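Local structure of ethylbenzene dehydrogenase beta-subunit (Aromatoleum aromaticum, 2IVF) at residues B[225-230]-B[235-240]; B[256-261]-B[303-308]. The protein is the iron-sulfur subunit of a multi-subunit dehydrogenase, a ferredoxin-like protein that holds three iron/sulfur clusters (SF4) and one fe3-s4 cluster. One frame throughout, in Å; residues are numbered along the deposited sequence.

Contact 1 of 2, residues B[225-230]-B[235-240]; sequences ACNRQC and RAFGYL. With SF4 (iron/sulfur cluster), chain T; SF4 (iron/sulfur cluster), chain U.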
loop_
_atom_site.group_PDB
_atom_site.type_symbol
_atom_site.label_atom_id
_atom_site.label_comp_id
_atom_site.label_asym_id
_atom_site.label_seq_id
_atom_site.Cartn_x
_atom_site.Cartn_y
_atom_site.Cartn_z
ATOM N N ALA B 225 19.436 2.028 4.690
ATOM C CA ALA B 225 18.011 2.173 4.970
ATOM C C ALA B 225 17.150 1.209 4.124
ATOM O O ALA B 225 16.109 0.677 4.584
ATOM C CB ALA B 225 17.591 3.638 4.725
ATOM N N CYS B 226 17.526 1.020 2.870
ATOM C CA CYS B 226 16.702 0.183 1.977
ATOM C C CYS B 226 16.730 -1.280 2.382
ATOM O O CYS B 226 15.773 -2.019 2.146
ATOM C CB CYS B 226 17.073 0.421 0.513
ATOM S SG CYS B 226 18.778 -0.002 0.175
ATOM N N ASN B 227 17.848 -1.694 2.984
ATOM C CA ASN B 227 17.964 -3.000 3.575
ATOM C C ASN B 227 17.270 -3.100 4.929
ATOM O O ASN B 227 16.576 -4.058 5.187
ATOM C CB ASN B 227 19.426 -3.376 3.708
ATOM C CG ASN B 227 20.050 -3.772 2.409
ATOM O OD1 ASN B 227 19.348 -4.101 1.427
ATOM N ND2 ASN B 227 21.390 -3.825 2.396
ATOM N N ARG B 228 17.494 -2.115 5.805
ATOM C CA ARG B 228 17.002 -2.186 7.143
ATOM C C ARG B 228 15.477 -2.072 7.140
ATOM O O ARG B 228 14.834 -2.806 7.851
ATOM C CB ARG B 228 17.574 -1.099 8.041
ATOM C CG ARG B 228 17.204 -1.304 9.510
ATOM C CD ARG B 228 17.832 -0.225 10.422
ATOM N NE ARG B 228 17.347 -0.423 11.797
ATOM C CZ ARG B 228 16.131 -0.074 12.202
ATOM N NH1 ARG B 228 15.305 0.552 11.372
ATOM N NH2 ARG B 228 15.738 -0.366 13.427
ATOM N N GLN B 229 14.936 -1.195 6.307
ATOM C CA GLN B 229 13.490 -0.923 6.311
ATOM C C GLN B 229 12.570 -1.846 5.511
ATOM O O GLN B 229 11.358 -1.619 5.428
ATOM C CB GLN B 229 13.239 0.525 5.908
ATOM C CG GLN B 229 13.856 1.523 6.920
ATOM C CD GLN B 229 13.440 2.952 6.714
ATOM O OE1 GLN B 229 14.276 3.800 6.459
ATOM N NE2 GLN B 229 12.118 3.224 6.768
ATOM N N CYS B 230 13.115 -2.914 4.957
ATOM C CA CYS B 230 12.390 -3.810 4.124
ATOM C C CYS B 230 11.528 -4.694 5.034
ATOM O O CYS B 230 12.073 -5.525 5.795
ATOM C CB CYS B 230 13.338 -4.680 3.386
ATOM S SG CYS B 230 12.586 -6.077 2.549
ATOM N N ARG B 235 16.223 -8.686 2.519
ATOM C CA ARG B 235 17.508 -8.074 2.306
ATOM C C ARG B 235 18.521 -8.555 3.340
ATOM O O ARG B 235 18.231 -8.595 4.515
ATOM C CB ARG B 235 17.376 -6.579 2.486
ATOM C CG ARG B 235 16.394 -5.852 1.603
ATOM C CD ARG B 235 16.851 -5.836 0.232
ATOM N NE ARG B 235 16.050 -4.928 -0.560
ATOM C CZ ARG B 235 16.452 -3.736 -1.020
ATOM N NH1 ARG B 235 17.645 -3.249 -0.757
ATOM N NH2 ARG B 235 15.626 -3.028 -1.768
ATOM N N ALA B 236 19.706 -8.924 2.904
ATOM C CA ALA B 236 20.812 -9.105 3.805
ATOM C C ALA B 236 21.970 -8.237 3.358
ATOM O O ALA B 236 22.094 -7.869 2.184
ATOM C CB ALA B 236 21.235 -10.617 3.869
ATOM N N PHE B 237 22.839 -7.929 4.309
ATOM C CA PHE B 237 23.823 -6.908 4.100
ATOM C C PHE B 237 25.067 -7.285 4.878
ATOM O O PHE B 237 24.986 -7.823 5.983
ATOM C CB PHE B 237 23.322 -5.565 4.650
ATOM C CG PHE B 237 24.287 -4.424 4.434
ATOM C CD1 PHE B 237 24.656 -4.057 3.165
ATOM C CD2 PHE B 237 24.818 -3.702 5.511
ATOM C CE1 PHE B 237 25.547 -2.985 2.963
ATOM C CE2 PHE B 237 25.680 -2.631 5.313
ATOM C CZ PHE B 237 26.054 -2.280 4.060
ATOM N N GLY B 238 26.218 -6.967 4.313
ATOM C CA GLY B 238 27.446 -7.138 5.049
ATOM C C GLY B 238 28.647 -7.163 4.150
ATOM O O GLY B 238 28.520 -6.909 2.972
ATOM N N TYR B 239 29.792 -7.524 4.722
ATOM C CA TYR B 239 31.040 -7.667 3.968
ATOM C C TYR B 239 31.116 -9.054 3.352
ATOM O O TYR B 239 30.946 -10.068 4.033
ATOM C CB TYR B 239 32.234 -7.471 4.851
ATOM C CG TYR B 239 32.377 -6.059 5.354
ATOM C CD1 TYR B 239 32.862 -5.032 4.522
ATOM C CD2 TYR B 239 32.037 -5.740 6.644
ATOM C CE1 TYR B 239 33.013 -3.738 5.003
ATOM C CE2 TYR B 239 32.206 -4.457 7.132
ATOM C CZ TYR B 239 32.693 -3.475 6.325
ATOM O OH TYR B 239 32.810 -2.215 6.854
ATOM N N LEU B 240 31.435 -9.095 2.069
ATOM C CA LEU B 240 31.477 -10.352 1.350
ATOM C C LEU B 240 32.515 -11.348 1.948
ATOM O O LEU B 240 32.324 -12.576 1.859
ATOM C CB LEU B 240 31.756 -10.081 -0.133
ATOM C CG LEU B 240 31.738 -11.255 -1.098
ATOM C CD1 LEU B 240 30.382 -11.844 -1.218
ATOM C CD2 LEU B 240 32.213 -10.808 -2.439
HETATM FE FE1 SF4 T . 10.736 -5.846 -1.845
HETATM FE FE2 SF4 T . 11.670 -3.352 -1.196
HETATM FE FE3 SF4 T . 11.554 -5.329 0.624
HETATM FE FE4 SF4 T . 9.219 -4.216 -0.160
HETATM S S1 SF4 T . 10.884 -3.167 0.938
HETATM S S2 SF4 T . 9.674 -6.447 0.104
HETATM S S3 SF4 T . 9.747 -3.835 -2.350
HETATM S S4 SF4 T . 12.863 -5.287 -1.286
HETATM FE FE1 SF4 U . 21.747 3.273 -1.555
HETATM FE FE2 SF4 U . 19.554 4.601 -0.981
HETATM FE FE3 SF4 U . 19.759 2.012 -0.288
HETATM FE FE4 SF4 U . 21.192 3.827 1.089
HETATM S S1 SF4 U . 18.905 3.655 1.039
HETATM S S2 SF4 U . 22.001 1.881 0.227
HETATM S S3 SF4 U . 21.689 5.375 -0.578
HETATM S S4 SF4 U . 19.693 2.909 -2.450
#
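Arg235 and Asn227 form the one hydrogen bond between helix 225-228 and strand 235-239: NH1 of Arg235 donates to OD1 of Asn227 at 2.9 Å, with an N-H...O angle of 153°. The donor stands 31° from the carbonyl plane, and the amide and guanidinium are nearly perpendicular. SG of Cys226 binds FE3 of one iron/sulfur cluster and SG of Cys230 binds FE3 of the other, each at 2.3 Å, so cysteines four residues apart each give one ligand to a different cluster. Among looser contacts, chi1 of Arg235 places CG 3.7 Å from CB of Cys230, and the bend at chi2 (-69°) turns the guanidinium back between the clusters. Its edge faces the cluster bound by Cys230, NE lying 3.3 Å from S4, while O of Cys226 sits over one face, 3.6 Å above the plane. ND2 of Asn227 approaches CD1 of Phe237 obliquely at 3.4 Å and is hydrogen-bonded to OG1 of Thr21. Asn54 takes a hydrogen bond from NH2 of Arg235, which probably helps hold the guanidinium's orientation. In this ferredoxin-type fold, a buried positive group beside cluster sulfur would probably stabilise added negative charge and could raise the cluster's potential.

Contact 2 of 2, residues B[256-261]-B[303-308]; sequences VALPLH and GPEVKR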
loop_
_atom_site.group_PDB
_atom_site.type_symbol
_atom_site.label_atom_id
_atom_site.label_comp_id
_atom_site.label_asym_id
_atom_site.label_seq_id
_atom_site.Cartn_x
_atom_site.Cartn_y
_atom_site.Cartn_z
ATOM N N VAL B 256 23.643 -19.151 -3.860
ATOM C CA VAL B 256 22.232 -19.076 -4.319
ATOM C C VAL B 256 21.822 -17.655 -4.643
ATOM O O VAL B 256 20.718 -17.412 -5.094
ATOM C CB VAL B 256 21.249 -19.658 -3.256
ATOM C CG1 VAL B 256 21.416 -21.180 -3.188
ATOM C CG2 VAL B 256 21.460 -18.987 -1.899
ATOM N N ALA B 257 22.733 -16.709 -4.392
ATOM C CA ALA B 257 22.476 -15.309 -4.613
ATOM C C ALA B 257 23.372 -14.912 -5.813
ATOM O O ALA B 257 24.601 -15.055 -5.763
ATOM C CB ALA B 257 22.774 -14.500 -3.355
ATOM N N LEU B 258 22.734 -14.526 -6.910
ATOM C CA LEU B 258 23.376 -14.309 -8.189
ATOM C C LEU B 258 23.360 -12.857 -8.638
ATOM O O LEU B 258 22.416 -12.129 -8.407
ATOM C CB LEU B 258 22.682 -15.144 -9.273
ATOM C CG LEU B 258 22.566 -16.629 -8.997
ATOM C CD1 LEU B 258 21.671 -17.285 -10.038
ATOM C CD2 LEU B 258 23.954 -17.326 -8.881
ATOM N N PRO B 259 24.412 -12.451 -9.361
ATOM C CA PRO B 259 24.511 -11.104 -9.833
ATOM C C PRO B 259 23.552 -10.778 -10.934
ATOM O O PRO B 259 23.206 -11.633 -11.770
ATOM C CB PRO B 259 25.946 -11.020 -10.382
ATOM C CG PRO B 259 26.273 -12.361 -10.784
ATOM C CD PRO B 259 25.575 -13.254 -9.760
ATOM N N LEU B 260 23.120 -9.530 -10.951
ATOM C CA LEU B 260 22.262 -9.073 -12.025
ATOM C C LEU B 260 23.114 -8.655 -13.245
ATOM O O LEU B 260 23.998 -7.785 -13.164
ATOM C CB LEU B 260 21.309 -7.962 -11.527
ATOM C CG LEU B 260 20.440 -7.232 -12.577
ATOM C CD1 LEU B 260 19.378 -8.153 -13.139
ATOM C CD2 LEU B 260 19.791 -5.943 -11.960
ATOM N N HIS B 261 22.886 -9.303 -14.376
ATOM C CA HIS B 261 23.538 -8.921 -15.616
ATOM C C HIS B 261 25.078 -8.860 -15.480
ATOM O O HIS B 261 25.705 -7.888 -15.881
ATOM C CB HIS B 261 22.999 -7.575 -16.121
ATOM C CG HIS B 261 21.630 -7.641 -16.755
ATOM N ND1 HIS B 261 21.331 -8.476 -17.814
ATOM C CD2 HIS B 261 20.517 -6.924 -16.519
ATOM C CE1 HIS B 261 20.080 -8.266 -18.192
ATOM N NE2 HIS B 261 19.562 -7.340 -17.408
ATOM N N GLY B 303 22.085 -15.230 -15.010
ATOM C CA GLY B 303 23.098 -16.089 -15.563
ATOM C C GLY B 303 22.776 -17.566 -15.579
ATOM O O GLY B 303 21.703 -17.987 -15.132
ATOM N N PRO B 304 23.741 -18.375 -16.033
ATOM C CA PRO B 304 23.583 -19.807 -16.255
ATOM C C PRO B 304 23.458 -20.633 -14.981
ATOM O O PRO B 304 23.128 -21.795 -15.069
ATOM C CB PRO B 304 24.899 -20.207 -16.935
ATOM C CG PRO B 304 25.894 -19.218 -16.402
ATOM C CD PRO B 304 25.120 -17.932 -16.349
ATOM N N GLU B 305 23.710 -20.051 -13.816
ATOM C CA GLU B 305 23.606 -20.810 -12.573
ATOM C C GLU B 305 22.187 -20.899 -12.044
ATOM O O GLU B 305 21.952 -21.569 -11.072
ATOM C CB GLU B 305 24.551 -20.235 -11.529
ATOM C CG GLU B 305 26.016 -20.449 -11.995
ATOM C CD GLU B 305 27.046 -19.953 -11.058
ATOM O OE1 GLU B 305 26.686 -19.565 -9.920
ATOM O OE2 GLU B 305 28.253 -19.949 -11.461
ATOM N N VAL B 306 21.240 -20.222 -12.679
ATOM C CA VAL B 306 19.871 -20.204 -12.173
ATOM C C VAL B 306 19.259 -21.608 -11.939
ATOM O O VAL B 306 18.660 -21.890 -10.898
ATOM C CB VAL B 306 18.956 -19.389 -13.095
ATOM C CG1 VAL B 306 17.429 -19.588 -12.699
ATOM C CG2 VAL B 306 19.347 -17.908 -13.034
ATOM N N LYS B 307 19.399 -22.486 -12.917
ATOM C CA LYS B 307 18.836 -23.835 -12.807
ATOM C C LYS B 307 19.324 -24.558 -11.545
ATOM O O LYS B 307 18.528 -25.197 -10.835
ATOM C CB LYS B 307 19.228 -24.669 -14.038
ATOM C CG LYS B 307 18.593 -26.049 -14.103
ATOM C CD LYS B 307 18.804 -26.645 -15.493
ATOM C CE LYS B 307 17.944 -27.846 -15.766
ATOM N NZ LYS B 307 18.494 -28.590 -17.016
ATOM N N ARG B 308 20.636 -24.512 -11.303
ATOM C CA ARG B 308 21.242 -25.100 -10.109
ATOM C C ARG B 308 20.635 -24.476 -8.855
ATOM O O ARG B 308 20.181 -25.164 -7.934
ATOM C CB ARG B 308 22.794 -24.906 -10.118
ATOM C CG ARG B 308 23.495 -25.411 -8.791
ATOM C CD ARG B 308 25.008 -25.151 -8.696
ATOM N NE ARG B 308 25.242 -23.736 -8.795
ATOM C CZ ARG B 308 25.136 -22.860 -7.793
ATOM N NH1 ARG B 308 24.878 -23.251 -6.538
ATOM N NH2 ARG B 308 25.309 -21.570 -8.071
#
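Leu258 reaches from the short, weakly bonded strand 258-259, outermost within this chain in the mixed sheet, to the turn that leads into helix 306-321, a case of strand-to-helix packing in which one forked side chain meets two successive residues. Chi1 (-54°) sets CG beside the backbone N, and chi2 (171°) then turns CD1 and CD2 toward different partners. CD1 meets CG2 of Val306 at 3.8 Å, methyl against methyl, the two side chains passing at a slant. CD2 lies beside Glu305, 4.0 Å from its CB and 3.7 Å from OE1, so the glutamate lays its aliphatic base and one carboxylate oxygen against the apolar branch. Both partners belong to the type I turn from Gly303 to Val306, closed by a weak bond from N of Val306 to O of Gly303. Phe302 of helix 295-302 and Val309 of helix 306-321 also touch Leu258, placing it in a seam between two helices and the sheet. No hydrogen bond joins the two segments, but NH2 of Arg308 hydrogen-bonds to the backbone O of Lys255. At the exposed border, the same NH2 forms a salt bridge with OE1 of Glu305 at 3.1 Å, its hydrogen bond weak and bent to 134°.

How the contacts relate
From the N terminus, strand 19-24, an inner strand of the mixed sheet, precedes both contacts in sequence. Contact 1 then closes a short loop, with four residues between its segments, and strand 235-239 pairs antiparallel with 19-24 as one outermost member within this chain. The chain continues through helix 246-253 to strand 258-259, the other outermost member, where contact 2 opens; 41 intervening residues, including strand 270-273 and helix 295-302, return it to 303-308. The contacts therefore follow in series, neither nested nor crossed. Their centres lie about 20 Å apart and their nearest atoms about 8 Å, so they do not touch: contact 1 ties the sheet to the clusters, contact 2 to the C-terminal helices.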